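Local coordinates for trans-4-hydroxy-L-proline dehydratase (Clostridioides difficile 70-100-2010, PDB 6VXC), which catalyses the glycyl-radical dehydration of trans-4-hydroxy-L-proline to (S)-1-pyrroline-5-carboxylate, a step in the anaerobic breakdown of hydroxyproline, at residues I43-A48 and P101-E105; G498-N502 and M597-L601; L604-F608 and A677-L683; V660-P664 and T718-L722; E690-P694 and T721-Q725. One frame throughout, in Å; residues are numbered along the deposited sequence.

Contact 1 of 5, residues I43-A48 and P101-E105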
# COMPACT_ATOMS: atom_id res chain seq x y z
N ILE A 43 13.76 -16.62 -2.06
CA ILE A 43 12.49 -17.14 -2.56
C ILE A 43 12.32 -18.58 -2.11
O ILE A 43 13.28 -19.33 -1.92
CB ILE A 43 12.34 -17.00 -4.10
CG1 ILE A 43 13.26 -17.95 -4.85
CG2 ILE A 43 12.62 -15.58 -4.55
CD1 ILE A 43 12.88 -18.05 -6.31
N SER A 44 11.06 -18.94 -1.86
CA SER A 44 10.63 -20.28 -1.48
C SER A 44 9.76 -20.82 -2.60
O SER A 44 8.72 -20.24 -2.92
CB SER A 44 9.86 -20.25 -0.16
OG SER A 44 9.28 -21.51 0.15
N ILE A 45 10.21 -21.92 -3.23
CA ILE A 45 9.55 -22.46 -4.41
C ILE A 45 8.46 -23.47 -4.08
O ILE A 45 7.78 -23.95 -4.99
CB ILE A 45 10.61 -23.12 -5.33
CG1 ILE A 45 10.13 -23.16 -6.78
CG2 ILE A 45 10.98 -24.51 -4.81
CD1 ILE A 45 9.97 -21.78 -7.41
N GLU A 46 8.26 -23.80 -2.80
CA GLU A 46 7.33 -24.88 -2.47
C GLU A 46 5.90 -24.54 -2.89
O GLU A 46 5.16 -25.41 -3.37
CB GLU A 46 7.37 -25.19 -0.98
CG GLU A 46 6.53 -26.38 -0.65
CD GLU A 46 6.63 -26.78 0.79
OE1 GLU A 46 5.88 -26.21 1.60
OE2 GLU A 46 7.45 -27.66 1.12
N ARG A 47 5.48 -23.30 -2.68
CA ARG A 47 4.12 -22.94 -3.05
C ARG A 47 3.86 -23.21 -4.52
O ARG A 47 2.87 -23.85 -4.88
CB ARG A 47 3.86 -21.46 -2.74
CG ARG A 47 2.44 -21.04 -3.07
CD ARG A 47 2.26 -19.55 -3.09
NE ARG A 47 0.88 -19.19 -3.41
CZ ARG A 47 0.39 -19.12 -4.64
NH1 ARG A 47 1.16 -19.37 -5.69
NH2 ARG A 47 -0.89 -18.80 -4.81
N ALA A 48 4.78 -22.77 -5.39
CA ALA A 48 4.59 -22.96 -6.83
C ALA A 48 4.50 -24.44 -7.17
O ALA A 48 3.67 -24.83 -8.00
CB ALA A 48 5.73 -22.31 -7.60
N PRO A 101 7.20 -16.74 -0.96
CA PRO A 101 6.67 -17.66 -1.97
C PRO A 101 6.64 -16.98 -3.33
O PRO A 101 6.79 -15.77 -3.45
CB PRO A 101 5.26 -17.98 -1.48
CG PRO A 101 5.19 -17.44 -0.08
CD PRO A 101 6.17 -16.32 -0.00
N THR A 102 6.44 -17.79 -4.37
CA THR A 102 6.22 -17.29 -5.72
C THR A 102 4.82 -17.61 -6.19
O THR A 102 4.18 -18.55 -5.71
CB THR A 102 7.21 -17.86 -6.75
OG1 THR A 102 7.03 -19.28 -6.84
CG2 THR A 102 8.65 -17.56 -6.37
N TYR A 103 4.37 -16.85 -7.18
CA TYR A 103 2.98 -16.87 -7.62
C TYR A 103 2.93 -16.94 -9.15
O TYR A 103 2.54 -15.98 -9.82
CB TYR A 103 2.23 -15.65 -7.08
CG TYR A 103 2.26 -15.56 -5.55
CD1 TYR A 103 3.38 -15.08 -4.88
CD2 TYR A 103 1.19 -16.00 -4.79
CE1 TYR A 103 3.43 -15.01 -3.51
CE2 TYR A 103 1.23 -15.93 -3.38
CZ TYR A 103 2.35 -15.43 -2.75
OH TYR A 103 2.43 -15.36 -1.36
N PRO A 104 3.31 -18.08 -9.73
CA PRO A 104 3.39 -18.18 -11.20
C PRO A 104 2.03 -18.13 -11.90
O PRO A 104 2.00 -17.91 -13.12
CB PRO A 104 4.07 -19.53 -11.42
CG PRO A 104 3.72 -20.33 -10.21
CD PRO A 104 3.69 -19.34 -9.07
N GLU A 105 0.92 -18.29 -11.18
CA GLU A 105 -0.38 -18.07 -11.80
C GLU A 105 -0.60 -16.61 -12.17
O GLU A 105 -1.48 -16.30 -12.98
CB GLU A 105 -1.51 -18.54 -10.89
CG GLU A 105 -1.62 -17.77 -9.57
CD GLU A 105 -0.88 -18.47 -8.45
OE1 GLU A 105 -1.56 -19.02 -7.56
OE2 GLU A 105 0.36 -18.52 -8.49
O HOH W 1 6.53 -20.68 -4.70

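Contact 2 of 5, residues G498-N502 and M597-L601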
# COMPACT_ATOMS: atom_id res chain seq x y z
N GLY A 498 -2.41 20.68 -30.63
CA GLY A 498 -2.00 21.93 -31.23
C GLY A 498 -0.56 22.26 -30.92
O GLY A 498 0.01 21.77 -29.93
N ASP A 499 0.06 23.05 -31.78
CA ASP A 499 1.37 23.62 -31.50
C ASP A 499 1.25 24.64 -30.38
O ASP A 499 0.52 25.63 -30.54
CB ASP A 499 1.94 24.28 -32.77
CG ASP A 499 3.37 24.77 -32.59
OD1 ASP A 499 3.71 25.24 -31.49
OD2 ASP A 499 4.15 24.67 -33.55
N PRO A 500 1.92 24.46 -29.24
CA PRO A 500 1.74 25.40 -28.12
C PRO A 500 2.10 26.83 -28.45
O PRO A 500 1.60 27.75 -27.79
CB PRO A 500 2.68 24.85 -27.03
CG PRO A 500 3.08 23.50 -27.48
CD PRO A 500 2.97 23.46 -28.97
N ARG A 501 2.98 27.06 -29.42
CA ARG A 501 3.32 28.42 -29.83
C ARG A 501 2.11 29.18 -30.38
O ARG A 501 2.13 30.41 -30.41
CB ARG A 501 4.44 28.40 -30.86
CG ARG A 501 5.72 27.72 -30.37
CD ARG A 501 6.58 27.27 -31.54
NE ARG A 501 7.77 26.54 -31.11
CZ ARG A 501 7.80 25.23 -30.88
NH1 ARG A 501 8.92 24.64 -30.49
NH2 ARG A 501 6.69 24.52 -31.03
N ASN A 502 1.07 28.47 -30.81
CA ASN A 502 -0.13 29.14 -31.31
C ASN A 502 -1.17 29.38 -30.23
O ASN A 502 -2.19 30.00 -30.51
CB ASN A 502 -0.76 28.33 -32.44
CG ASN A 502 0.15 28.22 -33.64
OD1 ASN A 502 0.92 29.14 -33.93
ND2 ASN A 502 0.06 27.11 -34.36
N MET A 597 6.37 31.41 -25.62
CA MET A 597 6.31 29.95 -25.57
C MET A 597 7.46 29.32 -26.35
O MET A 597 8.07 28.35 -25.90
CB MET A 597 4.97 29.46 -26.11
CG MET A 597 4.79 27.94 -26.04
SD MET A 597 4.63 27.29 -24.35
CE MET A 597 3.08 28.05 -23.88
N ASP A 598 7.78 29.88 -27.52
CA ASP A 598 8.86 29.33 -28.32
C ASP A 598 10.17 29.33 -27.56
O ASP A 598 10.92 28.35 -27.58
CB ASP A 598 9.01 30.12 -29.62
CG ASP A 598 10.14 29.61 -30.45
OD1 ASP A 598 10.00 28.51 -31.01
OD2 ASP A 598 11.17 30.30 -30.53
N THR A 599 10.46 30.41 -26.84
CA THR A 599 11.67 30.46 -26.04
C THR A 599 11.65 29.43 -24.93
O THR A 599 12.65 28.75 -24.68
CB THR A 599 11.85 31.86 -25.46
OG1 THR A 599 11.91 32.83 -26.51
CG2 THR A 599 13.13 31.94 -24.65
N LEU A 600 10.52 29.31 -24.23
CA LEU A 600 10.42 28.31 -23.17
C LEU A 600 10.68 26.91 -23.71
O LEU A 600 11.45 26.14 -23.14
CB LEU A 600 9.05 28.38 -22.48
CG LEU A 600 8.79 27.24 -21.49
CD1 LEU A 600 9.76 27.28 -20.30
CD2 LEU A 600 7.35 27.25 -21.00
N LEU A 601 10.07 26.59 -24.84
CA LEU A 601 10.23 25.25 -25.39
C LEU A 601 11.68 24.98 -25.80
O LEU A 601 12.17 23.86 -25.65
CB LEU A 601 9.28 25.05 -26.57
CG LEU A 601 7.80 25.14 -26.17
CD1 LEU A 601 6.89 24.97 -27.37
CD2 LEU A 601 7.44 24.12 -25.10

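Contact 3 of 5, residues L604-F608 and A677-L683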
# COMPACT_ATOMS: atom_id res chain seq x y z
N LEU A 604 13.53 24.27 -22.50
CA LEU A 604 13.29 22.92 -22.01
C LEU A 604 14.08 21.90 -22.82
O LEU A 604 14.72 21.00 -22.26
CB LEU A 604 11.78 22.61 -22.05
CG LEU A 604 10.87 23.51 -21.22
CD1 LEU A 604 9.40 23.10 -21.34
CD2 LEU A 604 11.30 23.55 -19.74
N ASP A 605 14.06 22.03 -24.16
CA ASP A 605 14.77 21.07 -25.00
C ASP A 605 16.27 21.08 -24.72
O ASP A 605 16.92 20.04 -24.80
CB ASP A 605 14.50 21.38 -26.47
CG ASP A 605 15.06 20.31 -27.39
OD1 ASP A 605 14.54 19.18 -27.38
OD2 ASP A 605 16.03 20.62 -28.12
N ALA A 606 16.82 22.23 -24.34
CA ALA A 606 18.23 22.35 -24.03
C ALA A 606 18.53 22.05 -22.56
O ALA A 606 19.66 22.30 -22.11
CB ALA A 606 18.73 23.75 -24.39
N ASN A 607 17.56 21.55 -21.81
CA ASN A 607 17.73 21.35 -20.37
C ASN A 607 18.24 22.63 -19.71
O ASN A 607 19.05 22.59 -18.79
CB ASN A 607 18.67 20.17 -20.08
CG ASN A 607 18.42 19.54 -18.71
OD1 ASN A 607 17.32 19.66 -18.15
ND2 ASN A 607 19.44 18.89 -18.16
N PHE A 608 17.78 23.78 -20.22
CA PHE A 608 18.12 25.13 -19.77
C PHE A 608 19.56 25.51 -20.06
O PHE A 608 19.98 26.61 -19.69
CB PHE A 608 17.81 25.32 -18.29
CG PHE A 608 16.34 25.28 -17.98
CD1 PHE A 608 15.54 26.40 -18.20
CD2 PHE A 608 15.74 24.14 -17.48
CE1 PHE A 608 14.21 26.37 -17.93
CE2 PHE A 608 14.39 24.10 -17.20
CZ PHE A 608 13.62 25.22 -17.42
N ALA A 677 13.06 18.16 -18.98
CA ALA A 677 12.94 19.33 -18.13
C ALA A 677 11.51 19.85 -18.19
O ALA A 677 10.82 19.69 -19.19
CB ALA A 677 13.92 20.41 -18.55
N SER A 678 11.07 20.45 -17.10
CA SER A 678 9.72 21.00 -17.03
C SER A 678 9.77 22.50 -16.79
O SER A 678 10.78 23.04 -16.33
CB SER A 678 8.87 20.31 -15.95
OG SER A 678 9.55 20.10 -14.73
N PRO A 679 8.67 23.21 -17.12
CA PRO A 679 8.68 24.68 -17.07
C PRO A 679 8.96 25.28 -15.70
O PRO A 679 9.29 26.46 -15.62
CB PRO A 679 7.27 25.05 -17.55
CG PRO A 679 6.87 23.91 -18.41
CD PRO A 679 7.47 22.68 -17.79
N ASN A 680 8.78 24.53 -14.61
CA ASN A 680 9.03 25.11 -13.29
C ASN A 680 10.51 25.24 -12.98
O ASN A 680 10.86 25.85 -11.96
CB ASN A 680 8.36 24.27 -12.20
CG ASN A 680 8.96 22.89 -12.10
OD1 ASN A 680 9.32 22.28 -13.11
ND2 ASN A 680 9.08 22.38 -10.88
N GLY A 681 11.39 24.71 -13.82
CA GLY A 681 12.82 24.73 -13.57
C GLY A 681 13.40 23.40 -13.16
O GLY A 681 14.62 23.29 -13.04
N ARG A 682 12.57 22.38 -12.95
CA ARG A 682 13.09 21.03 -12.70
C ARG A 682 13.83 20.54 -13.93
O ARG A 682 13.39 20.74 -15.06
CB ARG A 682 11.93 20.10 -12.33
CG ARG A 682 12.29 18.64 -12.17
CD ARG A 682 11.05 17.72 -12.29
NE ARG A 682 11.42 16.52 -13.01
CZ ARG A 682 11.54 16.45 -14.33
NH1 ARG A 682 11.28 17.51 -15.07
NH2 ARG A 682 11.92 15.31 -14.90
N LEU A 683 15.01 19.95 -13.72
CA LEU A 683 15.80 19.55 -14.87
C LEU A 683 15.46 18.14 -15.33
O LEU A 683 14.79 17.37 -14.63
CB LEU A 683 17.29 19.66 -14.56
CG LEU A 683 17.80 21.06 -14.20
CD1 LEU A 683 19.30 21.03 -14.02
CD2 LEU A 683 17.42 22.09 -15.25
O HOH W 2 14.78 18.00 -21.48

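Contact 4 of 5, residues V660-P664 and T718-L722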
# COMPACT_ATOMS: atom_id res chain seq x y z
N VAL A 660 -10.45 9.02 -6.96
CA VAL A 660 -9.14 9.61 -7.14
C VAL A 660 -8.41 9.62 -5.80
O VAL A 660 -9.05 9.80 -4.75
CB VAL A 660 -9.35 11.02 -7.75
CG1 VAL A 660 -8.65 12.09 -7.01
CG2 VAL A 660 -9.10 11.00 -9.28
N ASP A 661 -7.10 9.36 -5.82
CA ASP A 661 -6.22 9.58 -4.67
C ASP A 661 -4.87 10.08 -5.17
O ASP A 661 -4.60 10.10 -6.38
CB ASP A 661 -6.10 8.31 -3.78
CG ASP A 661 -5.58 7.08 -4.53
OD1 ASP A 661 -4.97 7.26 -5.60
OD2 ASP A 661 -5.76 5.92 -4.04
N MET A 662 -4.01 10.50 -4.24
CA MET A 662 -2.76 11.20 -4.57
C MET A 662 -1.63 10.66 -3.69
O MET A 662 -1.46 11.12 -2.55
CB MET A 662 -2.93 12.70 -4.37
CG MET A 662 -4.26 13.20 -4.93
SD MET A 662 -4.13 13.49 -6.69
CE MET A 662 -3.15 14.98 -6.64
N LEU A 663 -0.86 9.72 -4.23
CA LEU A 663 0.31 9.18 -3.54
C LEU A 663 1.27 8.62 -4.59
O LEU A 663 0.86 8.30 -5.70
CB LEU A 663 -0.08 8.10 -2.51
CG LEU A 663 -0.81 6.77 -2.74
CD1 LEU A 663 -2.12 6.96 -3.46
CD2 LEU A 663 0.02 5.69 -3.39
N PRO A 664 2.57 8.55 -4.27
CA PRO A 664 3.56 8.12 -5.27
C PRO A 664 4.30 6.82 -4.97
O PRO A 664 4.88 6.23 -5.88
CB PRO A 664 4.55 9.29 -5.25
CG PRO A 664 4.61 9.62 -3.74
CD PRO A 664 3.21 9.33 -3.19
N THR A 718 -11.54 12.83 -2.26
CA THR A 718 -10.55 11.83 -2.64
C THR A 718 -10.68 10.59 -1.77
O THR A 718 -11.42 10.56 -0.78
CB THR A 718 -9.12 12.36 -2.51
OG1 THR A 718 -8.76 12.38 -1.12
CG2 THR A 718 -8.97 13.77 -3.11
N GLY A 719 -9.92 9.56 -2.14
CA GLY A 719 -9.70 8.42 -1.27
C GLY A 719 -8.37 8.52 -0.56
O GLY A 719 -7.74 7.49 -0.27
N GLY A 720 -7.88 9.75 -0.33
CA GLY A 720 -6.66 9.95 0.42
C GLY A 720 -5.57 10.72 -0.33
O GLY A 720 -5.41 10.56 -1.54
N THR A 721 -4.81 11.53 0.41
CA THR A 721 -3.68 12.29 -0.13
C THR A 721 -2.50 12.14 0.82
O THR A 721 -2.67 11.96 2.03
CB THR A 721 -4.00 13.78 -0.26
OG1 THR A 721 -4.26 14.32 1.04
CG2 THR A 721 -5.20 14.02 -1.19
N LEU A 722 -1.29 12.26 0.28
CA LEU A 722 -0.07 12.00 1.03
C LEU A 722 0.75 13.28 1.17
O LEU A 722 1.15 13.87 0.17
CB LEU A 722 0.74 10.91 0.34
CG LEU A 722 1.86 10.29 1.17
CD1 LEU A 722 2.15 8.89 0.62
CD2 LEU A 722 3.10 11.14 1.15

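Contact 5 of 5, residues E690-P694 and T721-Q725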
# COMPACT_ATOMS: atom_id res chain seq x y z
N GLU A 690 6.72 14.54 -4.66
CA GLU A 690 6.14 13.38 -3.98
C GLU A 690 4.84 13.75 -3.26
O GLU A 690 4.74 14.82 -2.64
CB GLU A 690 7.14 12.75 -3.00
CG GLU A 690 8.09 13.72 -2.31
CD GLU A 690 7.52 14.47 -1.11
OE1 GLU A 690 6.50 14.03 -0.53
OE2 GLU A 690 8.09 15.52 -0.76
N GLY A 691 3.85 12.87 -3.34
CA GLY A 691 2.55 13.10 -2.74
C GLY A 691 1.96 14.42 -3.20
O GLY A 691 2.09 14.80 -4.37
N ILE A 692 1.34 15.15 -2.28
CA ILE A 692 0.90 16.52 -2.52
C ILE A 692 1.89 17.52 -1.93
O ILE A 692 1.54 18.69 -1.72
CB ILE A 692 -0.53 16.78 -2.00
CG1 ILE A 692 -0.58 16.67 -0.47
CG2 ILE A 692 -1.56 15.90 -2.74
CD1 ILE A 692 -1.85 17.20 0.16
N SER A 693 3.11 17.09 -1.67
CA SER A 693 4.13 17.94 -1.08
C SER A 693 4.58 19.00 -2.09
O SER A 693 4.38 18.84 -3.29
CB SER A 693 5.34 17.11 -0.65
OG SER A 693 4.99 15.99 0.15
N PRO A 694 5.20 20.07 -1.62
CA PRO A 694 5.77 21.07 -2.54
C PRO A 694 6.92 20.51 -3.35
O PRO A 694 7.56 19.52 -2.99
CB PRO A 694 6.26 22.18 -1.61
CG PRO A 694 5.55 21.95 -0.29
CD PRO A 694 5.33 20.47 -0.21
N THR A 721 -4.81 11.53 0.41
CA THR A 721 -3.68 12.29 -0.13
C THR A 721 -2.50 12.14 0.82
O THR A 721 -2.67 11.96 2.03
CB THR A 721 -4.00 13.78 -0.26
OG1 THR A 721 -4.26 14.32 1.04
CG2 THR A 721 -5.20 14.02 -1.19
N LEU A 722 -1.29 12.26 0.28
CA LEU A 722 -0.07 12.00 1.03
C LEU A 722 0.75 13.28 1.17
O LEU A 722 1.15 13.87 0.17
CB LEU A 722 0.74 10.91 0.34
CG LEU A 722 1.86 10.29 1.17
CD1 LEU A 722 2.15 8.89 0.62
CD2 LEU A 722 3.10 11.14 1.15
N LEU A 723 1.04 13.69 2.40
CA LEU A 723 1.86 14.87 2.65
C LEU A 723 3.07 14.51 3.51
O LEU A 723 2.90 14.13 4.67
CB LEU A 723 1.06 15.99 3.31
CG LEU A 723 1.88 17.24 3.73
CD1 LEU A 723 2.58 17.86 2.53
CD2 LEU A 723 1.01 18.29 4.40
N ASN A 724 4.28 14.67 2.95
CA ASN A 724 5.54 14.59 3.69
C ASN A 724 5.95 15.98 4.17
O ASN A 724 5.88 16.95 3.42
CB ASN A 724 6.68 14.08 2.81
CG ASN A 724 6.70 12.60 2.66
OD1 ASN A 724 6.78 12.08 1.53
ND2 ASN A 724 6.63 11.90 3.76
N GLN A 725 6.38 16.06 5.43
CA GLN A 725 7.04 17.24 5.96
C GLN A 725 8.27 16.80 6.75
O GLN A 725 8.33 15.67 7.23
CB GLN A 725 6.11 18.09 6.83
CG GLN A 725 5.08 18.96 6.05
CD GLN A 725 5.74 20.07 5.23
OE1 GLN A 725 6.09 21.12 5.76
NE2 GLN A 725 5.88 19.85 3.93
O HOH W 3 8.02 16.96 1.25

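Contact 1 of 5, residues I43-A48 and P101-E105
S44 and P101 bring the two backbones closest, 4.8 Å between CA atoms; helix 46-58 follows on one side and a loop on the other. A water bridges the gap, donating to S44 O and accepting from A48 N and T102 N. Beyond it R47 carries the contact. With CG anti to the backbone N (chi1 -178°) and the chain extended to NE, it crosses P101 and Y103 at about a right angle. Its CD lies over the Y103 ring, 4.2 Å from the centroid, a CH-pi contact. The guanidinium, tilted 37° from that ring, rests one face on Y103 CD2 and grips E105 end-on: R47 NH1 meets E105 OE2 at 3.0 Å and R47 NH2 meets E105 OE1 at 2.8 Å. R47 NH1 also donates to T102 O (3.1 Å), in the carbonyl plane. Alongside, A48 CB packs on P104 CG at 3.8 Å. R47 NE bonds to T292 O, Y103 OH to T291 O, and R68 is a second ion partner of E105. Nearly every residue here is buried; the two cations, R47 and R68, would be expected to stabilise E105 as a carboxylate, and the two-nitrogen grip fixes the rotation of the guanidinium.

Contact 2 of 5, residues G498-N502 and M597-L601
The R501 guanidinium is the flat group at the centre, packed against L601 on one face and met by carboxylates at its edges. L601 CD1 stands over the centre of the plane, 3.6 Å from R501 CZ. At one edge R501 NE donates to D598 OD1 at 3.0 Å with an N-H...O angle of 163°; the acceptor lies in the guanidinium plane and uses its anti lone pair, although the D598 carboxylate is turned 53° from that plane. At another edge, R501 NH2 donates to D499 OD1 at 3.1 Å. The same oxygen takes the backbone R501 N at 2.9 Å from the other face of the carboxylate, so two donors of a single residue grip it. An extended chain from CG to NE, leaving the backbone with CG beside the N (chi1 -59°), carries the R501 head across to the helix.

Beside these charged groups the contact is apolar. P500 CB meets M597 CG at 3.9 Å, P500 CG meets L601 CD1 at 4.1 Å, and M597 CG also lies 3.6 Å from P500 O. M597, D598 and L601 thus present one side of the first turns of helix 597-605, with I585 of helix 575-591 touching M597 from outside the pair. D598 sits near the helix start, where a negative charge would be expected to be favourable. The arrangement is an Asx turn at D499 leading into the 3-10 segment 500-502, tied by a D499-R501-D598 salt-bridge network to the start of helix 597-605.

Contact 3 of 5, residues L604-F608 and A677-L683
A677 CB is the bump that fills a hollow at the end of helix 597-605, walled by L604 O (3.8 Å from A677 CB), N607 OD1 (3.5 Å from A677 CB) and F608 CE2 (4.0 Å from A677 CB). The hollow lies where the helix stops in a Schellman motif: N607, with positive phi, is its C-prime residue, F608 N returns to A603 O and N607 N to L604 O. In exchange, L604 pushes its two methyls into the opposing loop. L604 CD2 presses against the S678 carbonyl, 3.5 Å from S678 O, while L604 CD1 crosses the P679 ring at about a right angle, 4.0 Å from P679 CG. F608, its CG beside the backbone N (chi1 -68°), reaches the type I turn S678-G681, with F608 CZ close to G681 CA and S678 O at the ring edge. L683 CD2 then packs obliquely on F608 CD2 at 3.5 Å.

The loop keeps its form by its own bonds: S678 OG donates to N680 OD1, and R682 NH1 donates to S678 OG, while R682 NE finds K686 O. N607 OD1 accepts from C684 N just past the loop. Direct bonding between the segments gives way to a water, which accepts from A677 N (3.0 Å) and is a second donor to L604 O. The chemistry is thus mainly apolar shape fitting, with one water linking the two backbones.

Contact 4 of 5, residues V660-P664 and T718-L722
V660 and T718 start a side-by-side run in which the two backbones point the same way, 13° apart end to end, with M662 bridged to T721 at 4.7 Å between CA atoms. The tight part lies at the V660 end. G719 N donates to V660 O at 2.8 Å and 167°, and M662 N donates to G720 O at 3.0 Å, in the carbonyl plane. D661 CB comes close beside that same acceptor, 3.2 Å from G720 O. G720 has backbone angles at which a CB would jam against the preceding carbonyl. T718 shapes the turn itself: its OG1 accepts from G720 N, an ST turn, and T718 OG1 also hydrogen-bonds to H715 O.

Toward P664 the backbone bonding slackens. L722 N reaches M662 O at 3.1 Å but with an angle of 125°, a weak bond, and side-chain contacts take over. M662 and T721 lie side by side, pointing the same way, with M662 CG 3.9 Å from T721 CG2. L722 CD1 meets L663 CB and crosses P664 at CD. All ten touching residues are buried, so the looser end does not face solvent as a surface contact would.

The pairing joins strand 657-661 to the run entering strand 724-726, consistent with the ten-stranded beta/alpha barrel of glycyl radical enzymes. It also borders the reaction centre: the L722 side chain lies about 4 Å, between nearest atoms, from that of C454, the cysteine radical residue by similarity, and L663 about 4 Å from that of E456, the proton acceptor by similarity.

Contact 5 of 5, residues E690-P694 and T721-Q725
I692 and L722 link a type II' beta turn, E690-S693, to the chain entering strand 724-726, which pairs with strand 755-759; G691 takes the turn's positive-phi place. Backbone bonding comes first. I692 N donates to L722 O at 2.8 Å and 169°, nearly straight, while S693 N closes the turn on E690 O at 3.0 Å.

Side-chain polar bonds form a second group around S693 OG. Lying beside the backbone N (chi1 -51°), this hydroxyl donates to E690 OE1 at 2.6 Å, approaching from above the carboxylate plane, and accepts from N724 N at 3.2 Å. It links the buried glutamate to the strand. A water makes a second link, donating to E690 OE2 and, at 3.0 Å from the water oxygen, to N724 O. That carbonyl also receives Q725 NE2, on a lone pair.

Apolar packing is the third kind. I692 places CG1 against L723 CB at 4.2 Å and crosses T721 obliquely, with CD1 and CG2 near its CB; C710, M713 and Y748 also touch I692. L723 CD1 lies 3.9 Å from S693 OG. Both segments belong to the glycine radical family region of the sequence. At the turn itself, L722 O takes a second, softer contact, a CA-H...O from G691 CA at 3.3 Å.

In the fold
Contacts 4 and 5 form the buried centre: they share T721 and L722, and their centres are 9 Å apart. Backbone bonds hold contact 4; contact 5 adds the S693 hydroxyl and a water. L722, common to both, and L663 of contact 4 lie beside the presumed catalytic residues. P664 packs on G691 between them. Contacts 2 and 3 both use helix 597-605, touch where L600 meets P679, and are partly buried: contact 2 holds the helix start by exposed arginine chemistry, contact 3 the helix end by apolar fitting and a water. Contact 1 is buried too, yet stands alone, its centre 32 Å from that of contact 4, with a sequestered salt bridge in place of the partly exposed one of contact 2.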